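Local coordinates for hypothetical protein ORF-c20_032 (Sulfolobus solfataricus, PDB 2NRQ), which is of unknown function, resembling RNA-binding proteins in structure although it is thought unlikely to bind RNA itself, at residues 94-106 and 113-127. Residues are numbered along the deposited sequence; the frame is centred on the assembly and turned at random.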
loop_
_atom_site.group_PDB
_atom_site.type_symbol
_atom_site.label_atom_id
_atom_site.label_comp_id
_atom_site.label_asym_id
_atom_site.label_seq_id
_atom_site.Cartn_x
_atom_site.Cartn_y
_atom_site.Cartn_z
ATOM N N GLY A 94 -6.063 -13.666 -8.448
ATOM C CA GLY A 94 -5.479 -14.840 -7.826
ATOM C C GLY A 94 -5.822 -14.765 -6.350
ATOM O O GLY A 94 -6.992 -14.628 -5.990
ATOM N N SER A 95 -4.816 -14.828 -5.488
ATOM C CA SER A 95 -5.075 -14.760 -4.056
ATOM C C SER A 95 -4.523 -13.481 -3.427
ATOM O O SER A 95 -4.503 -13.333 -2.199
ATOM C CB SER A 95 -4.477 -15.980 -3.355
ATOM O OG SER A 95 -5.021 -16.121 -2.052
ATOM N N LYS A 96 -4.076 -12.555 -4.269
ATOM C CA LYS A 96 -3.537 -11.303 -3.767
ATOM C C LYS A 96 -4.472 -10.134 -4.036
ATOM O O LYS A 96 -5.079 -10.034 -5.096
ATOM C CB LYS A 96 -2.145 -11.046 -4.356
ATOM C CG LYS A 96 -2.041 -11.244 -5.841
ATOM C CD LYS A 96 -0.607 -11.045 -6.321
ATOM C CE LYS A 96 0.335 -12.136 -5.806
ATOM N NZ LYS A 96 1.642 -12.154 -6.552
ATOM N N LEU A 97 -4.596 -9.270 -3.036
ATOM C CA LEU A 97 -5.448 -8.092 -3.082
ATOM C C LEU A 97 -4.579 -6.879 -3.374
ATOM O O LEU A 97 -3.585 -6.653 -2.684
ATOM C CB LEU A 97 -6.137 -7.905 -1.727
ATOM C CG LEU A 97 -7.007 -6.656 -1.541
ATOM C CD1 LEU A 97 -8.282 -6.792 -2.361
ATOM C CD2 LEU A 97 -7.345 -6.469 -0.056
ATOM N N TYR A 98 -4.953 -6.100 -4.387
ATOM C CA TYR A 98 -4.194 -4.915 -4.748
ATOM C C TYR A 98 -4.900 -3.658 -4.269
ATOM O O TYR A 98 -5.978 -3.326 -4.746
ATOM C CB TYR A 98 -4.011 -4.835 -6.264
ATOM C CG TYR A 98 -3.157 -5.935 -6.844
ATOM C CD1 TYR A 98 -1.890 -5.661 -7.362
ATOM C CD2 TYR A 98 -3.607 -7.257 -6.871
ATOM C CE1 TYR A 98 -1.089 -6.676 -7.892
ATOM C CE2 TYR A 98 -2.818 -8.277 -7.398
ATOM C CZ TYR A 98 -1.560 -7.978 -7.908
ATOM O OH TYR A 98 -0.781 -8.983 -8.439
ATOM N N LEU A 99 -4.294 -2.953 -3.328
ATOM C CA LEU A 99 -4.886 -1.725 -2.836
ATOM C C LEU A 99 -4.022 -0.558 -3.287
ATOM O O LEU A 99 -2.907 -0.392 -2.799
ATOM C CB LEU A 99 -4.952 -1.743 -1.313
ATOM C CG LEU A 99 -5.494 -3.004 -0.644
ATOM C CD1 LEU A 99 -5.504 -2.799 0.862
ATOM C CD2 LEU A 99 -6.886 -3.304 -1.156
ATOM N N ARG A 100 -4.519 0.245 -4.224
ATOM C CA ARG A 100 -3.751 1.387 -4.701
ATOM C C ARG A 100 -4.150 2.676 -3.996
ATOM O O ARG A 100 -5.250 3.174 -4.183
ATOM C CB ARG A 100 -3.889 1.553 -6.216
ATOM C CG ARG A 100 -5.137 1.007 -6.820
ATOM C CD ARG A 100 -4.890 -0.355 -7.445
ATOM N NE ARG A 100 -3.937 -0.264 -8.540
ATOM C CZ ARG A 100 -3.640 -1.261 -9.368
ATOM N NH1 ARG A 100 -4.226 -2.441 -9.235
ATOM N NH2 ARG A 100 -2.749 -1.075 -10.331
ATOM N N PHE A 101 -3.243 3.216 -3.189
ATOM C CA PHE A 101 -3.519 4.438 -2.441
ATOM C C PHE A 101 -3.006 5.700 -3.113
ATOM O O PHE A 101 -2.068 5.662 -3.913
ATOM C CB PHE A 101 -2.945 4.316 -1.034
ATOM C CG PHE A 101 -3.623 3.264 -0.207
ATOM C CD1 PHE A 101 -4.891 3.492 0.326
ATOM C CD2 PHE A 101 -3.023 2.026 -0.005
ATOM C CE1 PHE A 101 -5.551 2.502 1.047
ATOM C CE2 PHE A 101 -3.675 1.023 0.714
ATOM C CZ PHE A 101 -4.944 1.262 1.241
ATOM N N ASP A 102 -3.630 6.821 -2.777
ATOM C CA ASP A 102 -3.280 8.123 -3.348
ATOM C C ASP A 102 -2.007 8.706 -2.740
ATOM O O ASP A 102 -1.949 8.948 -1.537
ATOM C CB ASP A 102 -4.439 9.097 -3.117
ATOM C CG ASP A 102 -4.261 10.400 -3.850
ATOM O OD1 ASP A 102 -4.717 10.486 -5.011
ATOM O OD2 ASP A 102 -3.658 11.334 -3.272
ATOM N N LYS A 103 -0.995 8.945 -3.567
ATOM C CA LYS A 103 0.257 9.519 -3.076
ATOM C C LYS A 103 0.049 10.888 -2.435
ATOM O O LYS A 103 0.551 11.154 -1.348
ATOM C CB LYS A 103 1.274 9.649 -4.214
ATOM C CG LYS A 103 2.004 8.365 -4.514
ATOM C CD LYS A 103 3.198 8.577 -5.439
ATOM C CE LYS A 103 2.773 8.849 -6.863
ATOM N NZ LYS A 103 3.927 8.691 -7.773
ATOM N N GLN A 104 -0.694 11.749 -3.123
ATOM C CA GLN A 104 -0.987 13.105 -2.654
ATOM C C GLN A 104 -1.574 13.100 -1.246
ATOM O O GLN A 104 -1.043 13.740 -0.342
ATOM C CB GLN A 104 -1.978 13.789 -3.605
ATOM C CG GLN A 104 -1.565 13.836 -5.090
ATOM C CD GLN A 104 -1.920 12.569 -5.883
ATOM O OE1 GLN A 104 -2.057 12.612 -7.109
ATOM N NE2 GLN A 104 -2.056 11.445 -5.191
ATOM N N TYR A 105 -2.669 12.369 -1.074
ATOM C CA TYR A 105 -3.340 12.272 0.210
ATOM C C TYR A 105 -2.503 11.765 1.378
ATOM O O TYR A 105 -2.680 12.220 2.513
ATOM C CB TYR A 105 -4.576 11.390 0.078
ATOM C CG TYR A 105 -5.780 12.130 -0.435
ATOM C CD1 TYR A 105 -6.419 13.083 0.352
ATOM C CD2 TYR A 105 -6.278 11.888 -1.709
ATOM C CE1 TYR A 105 -7.520 13.769 -0.112
ATOM C CE2 TYR A 105 -7.376 12.570 -2.184
ATOM C CZ TYR A 105 -7.996 13.511 -1.382
ATOM O OH TYR A 105 -9.104 14.181 -1.852
ATOM N N LEU A 106 -1.600 10.825 1.119
ATOM C CA LEU A 106 -0.787 10.278 2.199
ATOM C C LEU A 106 0.322 11.228 2.643
ATOM O O LEU A 106 0.539 11.421 3.835
ATOM C CB LEU A 106 -0.173 8.938 1.794
ATOM C CG LEU A 106 0.257 8.105 3.004
ATOM C CD1 LEU A 106 -0.943 7.317 3.509
ATOM C CD2 LEU A 106 1.382 7.157 2.638
ATOM N N VAL A 113 -6.407 7.047 0.880
ATOM C CA VAL A 113 -7.564 7.221 0.016
ATOM C C VAL A 113 -7.341 6.442 -1.269
ATOM O O VAL A 113 -6.427 6.742 -2.032
ATOM C CB VAL A 113 -7.777 8.712 -0.321
ATOM C CG1 VAL A 113 -8.819 8.858 -1.404
ATOM C CG2 VAL A 113 -8.194 9.465 0.921
ATOM N N LEU A 114 -8.167 5.429 -1.499
ATOM C CA LEU A 114 -8.037 4.627 -2.705
ATOM C C LEU A 114 -7.973 5.521 -3.940
ATOM O O LEU A 114 -8.591 6.586 -3.986
ATOM C CB LEU A 114 -9.215 3.665 -2.814
ATOM C CG LEU A 114 -8.966 2.198 -2.440
ATOM C CD1 LEU A 114 -8.172 2.094 -1.161
ATOM C CD2 LEU A 114 -10.319 1.484 -2.300
ATOM N N LYS A 115 -7.207 5.095 -4.934
ATOM C CA LYS A 115 -7.060 5.847 -6.177
ATOM C C LYS A 115 -6.975 4.826 -7.296
ATOM O O LYS A 115 -6.795 3.637 -7.045
ATOM C CB LYS A 115 -5.785 6.699 -6.134
ATOM C CG LYS A 115 -5.541 7.581 -7.356
ATOM C CD LYS A 115 -4.257 8.395 -7.178
ATOM C CE LYS A 115 -4.063 9.453 -8.269
ATOM N NZ LYS A 115 -3.811 8.869 -9.616
ATOM N N GLU A 116 -7.114 5.280 -8.532
ATOM C CA GLU A 116 -7.041 4.362 -9.652
ATOM C C GLU A 116 -5.744 4.496 -10.443
ATOM O O GLU A 116 -5.142 5.563 -10.504
ATOM C CB GLU A 116 -8.252 4.551 -10.569
ATOM C CG GLU A 116 -9.490 3.772 -10.117
ATOM C CD GLU A 116 -9.266 2.250 -10.100
ATOM O OE1 GLU A 116 -10.222 1.508 -9.760
ATOM O OE2 GLU A 116 -8.138 1.794 -10.428
ATOM N N GLY A 117 -5.306 3.398 -11.037
ATOM C CA GLY A 117 -4.088 3.450 -11.812
ATOM C C GLY A 117 -2.875 2.902 -11.089
ATOM O O GLY A 117 -2.987 2.329 -9.999
ATOM N N ASP A 118 -1.709 3.082 -11.705
ATOM C CA ASP A 118 -0.469 2.596 -11.130
ATOM C C ASP A 118 0.403 3.693 -10.532
ATOM O O ASP A 118 1.388 3.400 -9.849
ATOM C CB ASP A 118 0.295 1.808 -12.177
ATOM C CG ASP A 118 -0.442 0.566 -12.596
ATOM O OD1 ASP A 118 -0.701 -0.283 -11.720
ATOM O OD2 ASP A 118 -0.769 0.437 -13.794
ATOM N N ASP A 119 0.036 4.947 -10.785
ATOM C CA ASP A 119 0.771 6.079 -10.236
ATOM C C ASP A 119 0.185 6.338 -8.848
ATOM O O ASP A 119 -0.438 7.377 -8.583
ATOM C CB ASP A 119 0.599 7.306 -11.130
ATOM C CG ASP A 119 1.339 8.519 -10.608
ATOM O OD1 ASP A 119 2.556 8.420 -10.364
ATOM O OD2 ASP A 119 0.702 9.576 -10.446
ATOM N N VAL A 120 0.403 5.362 -7.969
ATOM C CA VAL A 120 -0.097 5.383 -6.599
ATOM C C VAL A 120 0.866 4.635 -5.686
ATOM O O VAL A 120 1.849 4.083 -6.143
ATOM C CB VAL A 120 -1.444 4.641 -6.525
ATOM C CG1 VAL A 120 -2.482 5.343 -7.375
ATOM C CG2 VAL A 120 -1.249 3.194 -7.011
ATOM N N ILE A 121 0.578 4.627 -4.391
ATOM C CA ILE A 121 1.382 3.861 -3.441
ATOM C C ILE A 121 0.631 2.540 -3.419
ATOM O O ILE A 121 -0.439 2.439 -2.830
ATOM C CB ILE A 121 1.355 4.454 -2.024
ATOM C CG1 ILE A 121 2.098 5.791 -2.002
ATOM C CG2 ILE A 121 1.989 3.468 -1.049
ATOM C CD1 ILE A 121 1.981 6.532 -0.685
ATOM N N LYS A 122 1.188 1.530 -4.068
ATOM C CA LYS A 122 0.522 0.244 -4.172
ATOM C C LYS A 122 0.821 -0.750 -3.048
ATOM O O LYS A 122 1.980 -1.044 -2.748
ATOM C CB LYS A 122 0.873 -0.372 -5.524
ATOM C CG LYS A 122 -0.069 -1.449 -5.981
ATOM C CD LYS A 122 0.352 -1.983 -7.327
ATOM C CE LYS A 122 0.260 -0.915 -8.395
ATOM N NZ LYS A 122 0.880 -1.357 -9.675
ATOM N N CYS A 123 -0.234 -1.267 -2.428
ATOM C CA CYS A 123 -0.077 -2.243 -1.362
ATOM C C CYS A 123 -0.712 -3.552 -1.790
ATOM O O CYS A 123 -1.922 -3.648 -1.912
ATOM C CB CYS A 123 -0.737 -1.740 -0.094
ATOM S SG CYS A 123 -0.024 -0.216 0.522
ATOM N N ILE A 124 0.117 -4.561 -2.013
ATOM C CA ILE A 124 -0.351 -5.867 -2.454
ATOM C C ILE A 124 -0.260 -6.904 -1.354
ATOM O O ILE A 124 0.831 -7.228 -0.905
ATOM C CB ILE A 124 0.478 -6.368 -3.652
ATOM C CG1 ILE A 124 0.395 -5.347 -4.793
ATOM C CG2 ILE A 124 -0.015 -7.747 -4.105
ATOM C CD1 ILE A 124 1.387 -5.577 -5.891
ATOM N N ILE A 125 -1.413 -7.428 -0.941
ATOM C CA ILE A 125 -1.479 -8.450 0.094
ATOM C C ILE A 125 -1.763 -9.821 -0.520
ATOM O O ILE A 125 -2.576 -9.948 -1.432
ATOM C CB ILE A 125 -2.581 -8.141 1.127
ATOM C CG1 ILE A 125 -2.237 -6.873 1.909
ATOM C CG2 ILE A 125 -2.730 -9.299 2.090
ATOM C CD1 ILE A 125 -2.389 -5.621 1.115
ATOM N N SER A 126 -1.088 -10.848 -0.016
ATOM C CA SER A 126 -1.286 -12.196 -0.522
ATOM C C SER A 126 -1.927 -13.057 0.559
ATOM O O SER A 126 -1.424 -13.155 1.676
ATOM C CB SER A 126 0.049 -12.794 -0.939
ATOM O OG SER A 126 0.833 -11.809 -1.583
ATOM N N PHE A 127 -3.055 -13.667 0.221
ATOM C CA PHE A 127 -3.775 -14.521 1.152
ATOM C C PHE A 127 -3.649 -15.947 0.660
ATOM O O PHE A 127 -3.310 -16.185 -0.497
ATOM C CB PHE A 127 -5.258 -14.135 1.180
ATOM C CG PHE A 127 -5.523 -12.764 1.738
ATOM C CD1 PHE A 127 -5.599 -12.560 3.110
ATOM C CD2 PHE A 127 -5.683 -11.675 0.891
ATOM C CE1 PHE A 127 -5.830 -11.286 3.633
ATOM C CE2 PHE A 127 -5.914 -10.394 1.406
ATOM C CZ PHE A 127 -5.988 -10.201 2.780
#
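Ile-124 lays its CG2 over the centre of one face of the Tyr-98 ring, 4.1 Å from the centroid to CG2, a CH-pi contact, while Lys-122 CD sits at the edge of that ring. Val-113 CG2 covers a face of the Tyr-105 ring in the same manner, nearer the rim. The Phe-101 ring takes Cys-123 SG at its edge, 3.8 Å from CD2 to SG, and Leu-114 CD1 reaches CE1 obliquely; a flat, apolar side chain suits this buried place. The Arg-100 guanidinium has Lys-122 CE over one face and its acceptors near its plane: NE donates to Gly-117 O (3.1 Å), and NH2 forms a salt bridge with Asp-118 OD1 (2.6 Å). Bends at chi2 (-99°) and chi3 (-63°) turn NE toward the carbonyl of Gly-117, in the loop before strand 121-126. Lys-122 NZ shares the same OD1, which probably offsets the closeness of the two cations. A leucine in place of Arg-100 would probably leave Gly-117 O without this donor and take away one of the two cations that meet Asp-118 OD1. Beyond the strand, Lys-103 NZ bridges Asp-119 OD1 and also Glu-18, while Asp-102 OD2 caps helix 103-109 by accepting from Tyr-105 N (2.6 Å). Paired backbone bonds such as those between Leu-99 and Cys-123 join strands 96-101 and 121-126 as neighbours in a six-stranded antiparallel sheet, with strand 7-14 on the other side of 121-126.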